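Local coordinates for protein alginate lyase (Bacteroides ovatus, PDB 3NNB) that probably cleaves the polysaccharide alginate by beta-elimination, breaking it into unsaturated oligosaccharides, at residues Thr273-Thr278 with Ser326-Gln331; Gly263-Glu268 with Phe280-Met285. All coordinates share one frame; numbering follows the deposited sequence.

Contact 1 of 2, residues Thr273-Thr278 with Ser326-Gln331; sequences TALGYT and SEWPYQ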
ATOM      1  N   THR A 273      12.582  -1.926 -13.306  1.00  8.96           N
ATOM      2  CA  THR A 273      12.831  -2.238 -11.903  1.00  8.18           C
ATOM      3  C   THR A 273      12.267  -3.618 -11.541  1.00  6.78           C
ATOM      4  O   THR A 273      11.369  -3.747 -10.707  1.00  8.21           O
ATOM      5  CB  THR A 273      12.313  -1.116 -10.962  1.00  8.34           C
ATOM      6  OG1 THR A 273      10.910  -0.861 -11.189  1.00  7.52           O
ATOM      7  CG2 THR A 273      13.085   0.197 -11.162  1.00  9.90           C
ATOM      8  N   ALA A 274      12.791  -4.658 -12.192  1.00  6.87           N
ATOM      9  CA  ALA A 274      12.278  -5.983 -12.008  1.00  6.77           C
ATOM     10  C   ALA A 274      12.406  -6.522 -10.582  1.00  8.19           C
ATOM     11  O   ALA A 274      11.540  -7.245 -10.119  1.00  7.05           O
ATOM     12  CB  ALA A 274      12.957  -6.918 -13.015  1.00  6.50           C
ATOM     13  N   LEU A 275      13.488  -6.178  -9.861  1.00  7.61           N
ATOM     14  CA  LEU A 275      13.584  -6.631  -8.478  1.00  8.39           C
ATOM     15  C   LEU A 275      12.529  -5.877  -7.647  1.00  8.46           C
ATOM     16  O   LEU A 275      11.826  -6.467  -6.815  1.00  9.93           O
ATOM     17  CB  LEU A 275      14.967  -6.399  -7.927  1.00  7.88           C
ATOM     18  CG  LEU A 275      15.209  -6.827  -6.491  1.00  8.19           C
ATOM     19  CD1 LEU A 275      14.989  -8.324  -6.331  1.00 10.25           C
ATOM     20  CD2 LEU A 275      16.658  -6.425  -5.979  1.00  9.84           C
ATOM     21  N   GLY A 276      12.414  -4.583  -7.878  1.00  5.44           N
ATOM     22  CA  GLY A 276      11.419  -3.779  -7.174  1.00  6.50           C
ATOM     23  C   GLY A 276       9.983  -4.244  -7.356  1.00  7.68           C
ATOM     24  O   GLY A 276       9.256  -4.364  -6.383  1.00  6.76           O
ATOM     25  N   TYR A 277       9.592  -4.543  -8.580  1.00  8.78           N
ATOM     26  CA  TYR A 277       8.237  -4.997  -8.836  1.00  7.42           C
ATOM     27  C   TYR A 277       7.985  -6.441  -8.337  1.00  7.54           C
ATOM     28  O   TYR A 277       6.859  -6.766  -7.931  1.00  7.59           O
ATOM     29  CB  TYR A 277       7.873  -4.832 -10.319  1.00  6.99           C
ATOM     30  CG  TYR A 277       7.389  -3.434 -10.614  1.00  6.30           C
ATOM     31  CD1 TYR A 277       6.196  -2.987 -10.101  1.00 10.86           C
ATOM     32  CD2 TYR A 277       8.194  -2.495 -11.289  1.00  8.22           C
ATOM     33  CE1 TYR A 277       5.745  -1.683 -10.328  1.00 11.60           C
ATOM     34  CE2 TYR A 277       7.737  -1.176 -11.509  1.00  7.83           C
ATOM     35  CZ  TYR A 277       6.513  -0.795 -11.047  1.00 14.11           C
ATOM     36  OH  TYR A 277       6.080   0.510 -11.219  1.00 11.93           O
ATOM     37  N   THR A 278       8.997  -7.304  -8.427  1.00  7.50           N
ATOM     38  CA  THR A 278       8.884  -8.658  -7.859  1.00  6.48           C
ATOM     39  C   THR A 278       8.549  -8.516  -6.360  1.00  7.75           C
ATOM     40  O   THR A 278       7.658  -9.192  -5.827  1.00  8.09           O
ATOM     41  CB  THR A 278      10.187  -9.430  -8.028  1.00  5.93           C
ATOM     42  OG1 THR A 278      10.371  -9.779  -9.415  1.00  7.09           O
ATOM     43  CG2 THR A 278      10.208 -10.721  -7.172  1.00  8.48           C
ATOM     44  N   SER A 326      25.343  -7.847 -10.358  1.00 10.23           N
ATOM     45  CA  SER A 326      25.879  -8.567 -11.506  1.00 10.42           C
ATOM     46  C   SER A 326      25.232  -9.904 -11.750  1.00 10.31           C
ATOM     47  O   SER A 326      25.166 -10.355 -12.913  1.00 10.65           O
ATOM     48  CB  SER A 326      27.396  -8.777 -11.351  1.00 11.59           C
ATOM     49  OG  SER A 326      27.742  -9.551 -10.230  1.00 12.62           O
ATOM     50  N   GLU A 327      24.706 -10.513 -10.683  1.00  9.30           N
ATOM     51  CA  GLU A 327      24.204 -11.889 -10.782  1.00  8.28           C
ATOM     52  C   GLU A 327      22.695 -11.933 -11.061  1.00  8.61           C
ATOM     53  O   GLU A 327      22.149 -12.994 -11.334  1.00 10.33           O
ATOM     54  CB  GLU A 327      24.544 -12.647  -9.512  1.00 10.63           C
ATOM     55  CG  GLU A 327      26.060 -12.664  -9.191  1.00  9.56           C
ATOM     56  CD  GLU A 327      26.887 -13.021 -10.382  1.00  9.37           C
ATOM     57  OE1 GLU A 327      26.836 -14.203 -10.839  1.00 12.91           O
ATOM     58  OE2 GLU A 327      27.562 -12.114 -10.929  1.00 11.60           O
ATOM     59  N   TRP A 328      22.033 -10.782 -10.922  1.00  8.83           N
ATOM     60  CA  TRP A 328      20.599 -10.634 -11.189  1.00  8.46           C
ATOM     61  C   TRP A 328      20.385 -10.413 -12.692  1.00  8.95           C
ATOM     62  O   TRP A 328      20.752  -9.377 -13.240  1.00  8.78           O
ATOM     63  CB  TRP A 328      20.087  -9.410 -10.394  1.00  8.28           C
ATOM     64  CG  TRP A 328      18.711  -8.958 -10.671  1.00  7.77           C
ATOM     65  CD1 TRP A 328      18.364  -7.762 -11.215  1.00  7.78           C
ATOM     66  CD2 TRP A 328      17.491  -9.599 -10.291  1.00  9.75           C
ATOM     67  NE1 TRP A 328      16.993  -7.637 -11.267  1.00  9.00           N
ATOM     68  CE2 TRP A 328      16.428  -8.755 -10.702  1.00  9.54           C
ATOM     69  CE3 TRP A 328      17.183 -10.808  -9.674  1.00  6.41           C
ATOM     70  CZ2 TRP A 328      15.089  -9.098 -10.524  1.00 11.75           C
ATOM     71  CZ3 TRP A 328      15.845 -11.141  -9.506  1.00  8.97           C
ATOM     72  CH2 TRP A 328      14.816 -10.278  -9.920  1.00  9.11           C
ATOM     73  N   PRO A 329      19.793 -11.409 -13.381  1.00  8.16           N
ATOM     74  CA  PRO A 329      19.724 -11.382 -14.830  1.00  7.74           C
ATOM     75  C   PRO A 329      18.496 -10.646 -15.415  1.00  8.77           C
ATOM     76  O   PRO A 329      17.991 -11.022 -16.460  1.00 14.53           O
ATOM     77  CB  PRO A 329      19.717 -12.869 -15.179  1.00 10.57           C
ATOM     78  CG  PRO A 329      18.916 -13.495 -14.019  1.00  9.51           C
ATOM     79  CD  PRO A 329      19.283 -12.690 -12.822  1.00  8.22           C
ATOM     80  N   TYR A 330      18.047  -9.611 -14.715  1.00  9.13           N
ATOM     81  CA  TYR A 330      16.938  -8.771 -15.124  1.00  8.38           C
ATOM     82  C   TYR A 330      17.397  -7.334 -14.846  1.00  9.07           C
ATOM     83  O   TYR A 330      18.449  -7.105 -14.252  1.00  8.51           O
ATOM     84  CB  TYR A 330      15.683  -9.090 -14.287  1.00  8.26           C
ATOM     85  CG  TYR A 330      15.352 -10.581 -14.292  1.00  7.42           C
ATOM     86  CD1 TYR A 330      14.702 -11.158 -15.379  1.00  7.39           C
ATOM     87  CD2 TYR A 330      15.756 -11.422 -13.269  1.00  6.26           C
ATOM     88  CE1 TYR A 330      14.418 -12.510 -15.411  1.00 10.74           C
ATOM     89  CE2 TYR A 330      15.519 -12.768 -13.319  1.00  9.57           C
ATOM     90  CZ  TYR A 330      14.843 -13.302 -14.398  1.00  9.42           C
ATOM     91  OH  TYR A 330      14.597 -14.672 -14.464  1.00 12.76           O
ATOM     92  N   GLN A 331      16.580  -6.364 -15.220  1.00  8.15           N
ATOM     93  CA  GLN A 331      16.919  -4.993 -14.960  1.00  8.36           C
ATOM     94  C   GLN A 331      16.609  -4.589 -13.506  1.00  5.93           C
ATOM     95  O   GLN A 331      15.663  -5.087 -12.881  1.00  8.14           O
ATOM     96  CB  GLN A 331      16.166  -4.079 -15.922  1.00  8.77           C
ATOM     97  CG  GLN A 331      16.439  -4.318 -17.397  1.00 12.25           C
ATOM     98  CD  GLN A 331      15.553  -3.428 -18.289  1.00 16.57           C
ATOM     99  OE1 GLN A 331      15.939  -2.327 -18.601  1.00 26.05           O
ATOM    100  NE2 GLN A 331      14.326  -3.878 -18.572  1.00 23.23           N
TER
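Ala274 and Leu275, in the first turn of helix 274-293, receive the indole of Trp328 from the loop joining helices 310-317 and 336-351, in the outer part of the helical fold, probably an (alpha/alpha) toroid. One backbone hydrogen bond ties them: Ala274 N donates to Gln331 O at 3.0 Å, a bent bond (135° at the hydrogen) whose donor stands above the carbonyl plane. Trp328 NE1 adds a weak bond to the same oxygen from within its own segment. Most of the side-chain packing is apolar, though Leu275 N lies against the indole rim, 3.4 Å from Trp328 CZ2. With CG anti to the backbone N (chi1 171°), Trp328 sends its six-membered ring toward the helix. Leu275 CD1 makes a CH-pi contact over that ring, 4.3 Å from its centroid, and Leu275 CB lies over the rim of the same face. Tyr330 CD2 sits against the opposite face, so the indole is sandwiched; Tyr320 and Trp336 extend the aromatic surroundings. Ala274 CB packs on Tyr330 CB at 3.7 Å. Inside the helix, Ala274 O accepts both Thr278 N and Thr278 OG1, which approach from opposite faces of its plane, with OG1 at 2.9 Å.

Contact 2 of 2, residues Gly263-Glu268 with Phe280-Met285; sequences GKQPLE and FNLGHM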
ATOM      1  N   GLY A 263       8.297 -20.037  -9.845  1.00  9.20           N
ATOM      2  CA  GLY A 263       8.257 -18.829  -9.037  1.00  9.18           C
ATOM      3  C   GLY A 263       8.439 -17.498  -9.730  1.00  9.74           C
ATOM      4  O   GLY A 263       8.219 -16.469  -9.133  1.00  9.75           O
ATOM      5  N   LYS A 264       8.835 -17.509 -10.986  1.00  8.82           N
ATOM      6  CA  LYS A 264       9.003 -16.265 -11.710  1.00  7.16           C
ATOM      7  C   LYS A 264       7.678 -15.532 -11.879  1.00  8.40           C
ATOM      8  O   LYS A 264       6.642 -16.164 -12.105  1.00  9.17           O
ATOM      9  CB  LYS A 264       9.634 -16.511 -13.085  1.00  9.24           C
ATOM     10  CG  LYS A 264      11.120 -16.927 -13.086  1.00  4.77           C
ATOM     11  CD  LYS A 264      11.726 -16.971 -14.472  1.00  7.25           C
ATOM     12  CE  LYS A 264      13.157 -17.489 -14.436  1.00  9.53           C
ATOM     13  NZ  LYS A 264      13.211 -18.938 -14.192  1.00 13.58           N
ATOM     14  N   GLN A 265       7.721 -14.205 -11.825  1.00  7.58           N
ATOM     15  CA  GLN A 265       6.563 -13.400 -12.135  1.00  5.35           C
ATOM     16  C   GLN A 265       6.900 -12.615 -13.401  1.00  6.20           C
ATOM     17  O   GLN A 265       7.459 -11.503 -13.340  1.00  7.53           O
ATOM     18  CB  GLN A 265       6.206 -12.435 -10.999  1.00  6.21           C
ATOM     19  CG  GLN A 265       6.007 -13.095  -9.632  1.00  5.66           C
ATOM     20  CD  GLN A 265       5.932 -12.058  -8.524  1.00  8.24           C
ATOM     21  OE1 GLN A 265       5.135 -11.124  -8.612  1.00  9.77           O
ATOM     22  NE2 GLN A 265       6.831 -12.143  -7.563  1.00  6.66           N
ATOM     23  N   PRO A 266       6.635 -13.218 -14.552  1.00  8.87           N
ATOM     24  CA  PRO A 266       7.208 -12.664 -15.785  1.00  8.36           C
ATOM     25  C   PRO A 266       6.830 -11.226 -16.090  1.00  8.85           C
ATOM     26  O   PRO A 266       7.644 -10.523 -16.704  1.00  8.60           O
ATOM     27  CB  PRO A 266       6.680 -13.605 -16.890  1.00 10.37           C
ATOM     28  CG  PRO A 266       5.708 -14.493 -16.268  1.00 13.19           C
ATOM     29  CD  PRO A 266       5.919 -14.468 -14.787  1.00  9.15           C
ATOM     30  N   LEU A 267       5.620 -10.800 -15.733  1.00  7.06           N
ATOM     31  CA  LEU A 267       5.216  -9.430 -16.053  1.00  6.07           C
ATOM     32  C   LEU A 267       5.936  -8.393 -15.191  1.00  8.74           C
ATOM     33  O   LEU A 267       6.057  -7.232 -15.601  1.00 10.21           O
ATOM     34  CB  LEU A 267       3.708  -9.243 -15.947  1.00  8.31           C
ATOM     35  CG  LEU A 267       2.875 -10.122 -16.885  1.00 10.28           C
ATOM     36  CD1 LEU A 267       1.346 -10.015 -16.594  1.00  9.81           C
ATOM     37  CD2 LEU A 267       3.211  -9.802 -18.377  1.00 12.71           C
ATOM     38  N   GLU A 268       6.393  -8.811 -14.008  1.00  6.06           N
ATOM     39  CA  GLU A 268       7.229  -7.973 -13.162  1.00  7.44           C
ATOM     40  C   GLU A 268       8.706  -8.046 -13.586  1.00  7.36           C
ATOM     41  O   GLU A 268       9.418  -7.055 -13.549  1.00  7.98           O
ATOM     42  CB  GLU A 268       7.078  -8.363 -11.705  1.00  6.99           C
ATOM     43  CG  GLU A 268       5.615  -8.555 -11.248  1.00  9.62           C
ATOM     44  CD  GLU A 268       4.721  -7.390 -11.586  1.00 11.08           C
ATOM     45  OE1 GLU A 268       5.216  -6.219 -11.644  1.00  7.37           O
ATOM     46  OE2 GLU A 268       3.514  -7.657 -11.841  1.00  7.69           O
ATOM     47  N   PHE A 280       7.360  -5.700  -4.738  1.00  6.12           N
ATOM     48  CA  PHE A 280       6.081  -4.969  -4.643  1.00  7.08           C
ATOM     49  C   PHE A 280       4.928  -5.958  -4.681  1.00  7.53           C
ATOM     50  O   PHE A 280       4.045  -5.941  -3.800  1.00  6.68           O
ATOM     51  CB  PHE A 280       6.021  -4.030  -5.842  1.00  8.27           C
ATOM     52  CG  PHE A 280       4.914  -2.968  -5.827  1.00  7.89           C
ATOM     53  CD1 PHE A 280       4.889  -1.956  -4.888  1.00  8.93           C
ATOM     54  CD2 PHE A 280       3.966  -2.945  -6.846  1.00  8.67           C
ATOM     55  CE1 PHE A 280       3.927  -0.939  -4.961  1.00 11.35           C
ATOM     56  CE2 PHE A 280       3.011  -1.957  -6.916  1.00  8.42           C
ATOM     57  CZ  PHE A 280       2.991  -0.954  -5.985  1.00  8.06           C
ATOM     58  N   ASN A 281       4.948  -6.864  -5.648  1.00  8.09           N
ATOM     59  CA  ASN A 281       3.852  -7.825  -5.809  1.00  6.35           C
ATOM     60  C   ASN A 281       3.860  -8.848  -4.681  1.00  7.73           C
ATOM     61  O   ASN A 281       2.830  -9.157  -4.147  1.00  8.61           O
ATOM     62  CB  ASN A 281       3.919  -8.499  -7.190  1.00  6.80           C
ATOM     63  CG  ASN A 281       2.576  -8.823  -7.778  1.00  7.27           C
ATOM     64  OD1 ASN A 281       1.552  -8.223  -7.444  1.00  8.24           O
ATOM     65  ND2 ASN A 281       2.573  -9.734  -8.756  1.00  6.42           N
ATOM     66  N   LEU A 282       5.041  -9.348  -4.315  1.00  7.06           N
ATOM     67  CA  LEU A 282       5.136 -10.284  -3.182  1.00  6.97           C
ATOM     68  C   LEU A 282       4.624  -9.653  -1.884  1.00  7.71           C
ATOM     69  O   LEU A 282       3.930 -10.318  -1.085  1.00  7.59           O
ATOM     70  CB  LEU A 282       6.578 -10.779  -2.990  1.00  6.71           C
ATOM     71  CG  LEU A 282       6.936 -12.094  -3.640  1.00 11.17           C
ATOM     72  CD1 LEU A 282       8.468 -12.238  -3.700  1.00 11.81           C
ATOM     73  CD2 LEU A 282       6.219 -13.269  -2.879  1.00 10.67           C
ATOM     74  N   GLY A 283       4.960  -8.390  -1.642  1.00  7.93           N
ATOM     75  CA  GLY A 283       4.464  -7.706  -0.433  1.00  7.52           C
ATOM     76  C   GLY A 283       2.927  -7.595  -0.419  1.00  6.98           C
ATOM     77  O   GLY A 283       2.294  -7.743   0.624  1.00  8.87           O
ATOM     78  N   HIS A 284       2.335  -7.360  -1.574  1.00  6.51           N
ATOM     79  CA  HIS A 284       0.890  -7.281  -1.702  1.00  6.64           C
ATOM     80  C   HIS A 284       0.240  -8.667  -1.555  1.00  7.00           C
ATOM     81  O   HIS A 284      -0.866  -8.798  -0.994  1.00  7.87           O
ATOM     82  CB  HIS A 284       0.489  -6.610  -2.991  1.00  6.46           C
ATOM     83  CG  HIS A 284       0.976  -5.206  -3.079  1.00  9.18           C
ATOM     84  ND1 HIS A 284       1.107  -4.546  -4.286  1.00  7.60           N
ATOM     85  CD2 HIS A 284       1.435  -4.363  -2.124  1.00  8.28           C
ATOM     86  CE1 HIS A 284       1.591  -3.333  -4.050  1.00  8.88           C
ATOM     87  NE2 HIS A 284       1.783  -3.189  -2.750  1.00  9.01           N
HETATM   88  N   MSE A 285       0.935  -9.701  -2.031  1.00  6.67           N
HETATM   89  CA  MSE A 285       0.504 -11.076  -1.783  1.00  7.23           C
HETATM   90  C   MSE A 285       0.437 -11.338  -0.276  1.00  8.14           C
HETATM   91  O   MSE A 285      -0.517 -11.907   0.212  1.00  7.55           O
HETATM   92  CB  MSE A 285       1.430 -12.100  -2.430  1.00  6.62           C
HETATM   93  CG  MSE A 285       1.415 -12.040  -3.954  1.00  8.23           C
HETATM   94 SE   MSE A 285       2.784 -13.149  -4.709  0.75  4.82          SE
HETATM   95  CE  MSE A 285       2.607 -12.668  -6.586  1.00 13.46           C
TER
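Between Glu268 and Asn281 the backbones come closest, their CA atoms 8.1 Å apart, so side chains bridge the space to the second and third turns of helix 274-293. Gln265, at the N-cap position of the short helix 266-269, does most of the bridging. Its CG lies anti to the carbonyl carbon and the chain runs extended beyond it, carrying the amide to the helix surface. There OE1 accepts a hydrogen bond from Asn281 ND2 at 2.9 Å, with 154° at the hydrogen. The donor is tilted 19° from the Gln265 carbonyl plane, while OE1 lies close to the amide plane of Asn281. The two amide planes are 32° apart. Asn281 ND2 also donates to Gln258 OE1, giving this buried amide nitrogen two acceptors. Within a fold that is probably an (alpha/alpha) toroid, the contact joins the short helix and its preceding turn to helix 274-293, and helix 221-236 meets Asn281 through Asn221 and Leu224. Leu282 and Met285 pack beside the Gln265 amide: NE2 lies 3.9 Å from Leu282 CG, and the selenomethionine Met285 brings its CE within 3.6 Å of OE1 from the opposing direction. Glu268, bent at chi2, crosses Asn281 at about a right angle. Its OE2 accepts from Asn221 N and stays 3.8 Å from Asn281 ND2, the carboxylate and amide planes steeply inclined.

Both contacts use helix 274-293: contact 1 takes its first turn, contact 2 the turns that follow. Contact 1 lies farther out, about 21 Å from the chain centre to its own centre against about 14 Å for contact 2, and mixes buried residues with the exposed Gln331; every touching residue of contact 2 is buried. Their chemistry differs accordingly. The outer contact relies on an aromatic ring against aliphatic groups plus a main-chain bond, the inner one on an amide-to-amide bond flanked by aliphatic groups and a buried carboxylate. They also meet directly, with Ala274 CB 3.6 Å from Glu268 O and Tyr330 packed on Lys264, so the turn and short helix of 263-268 touch both segments of contact 1.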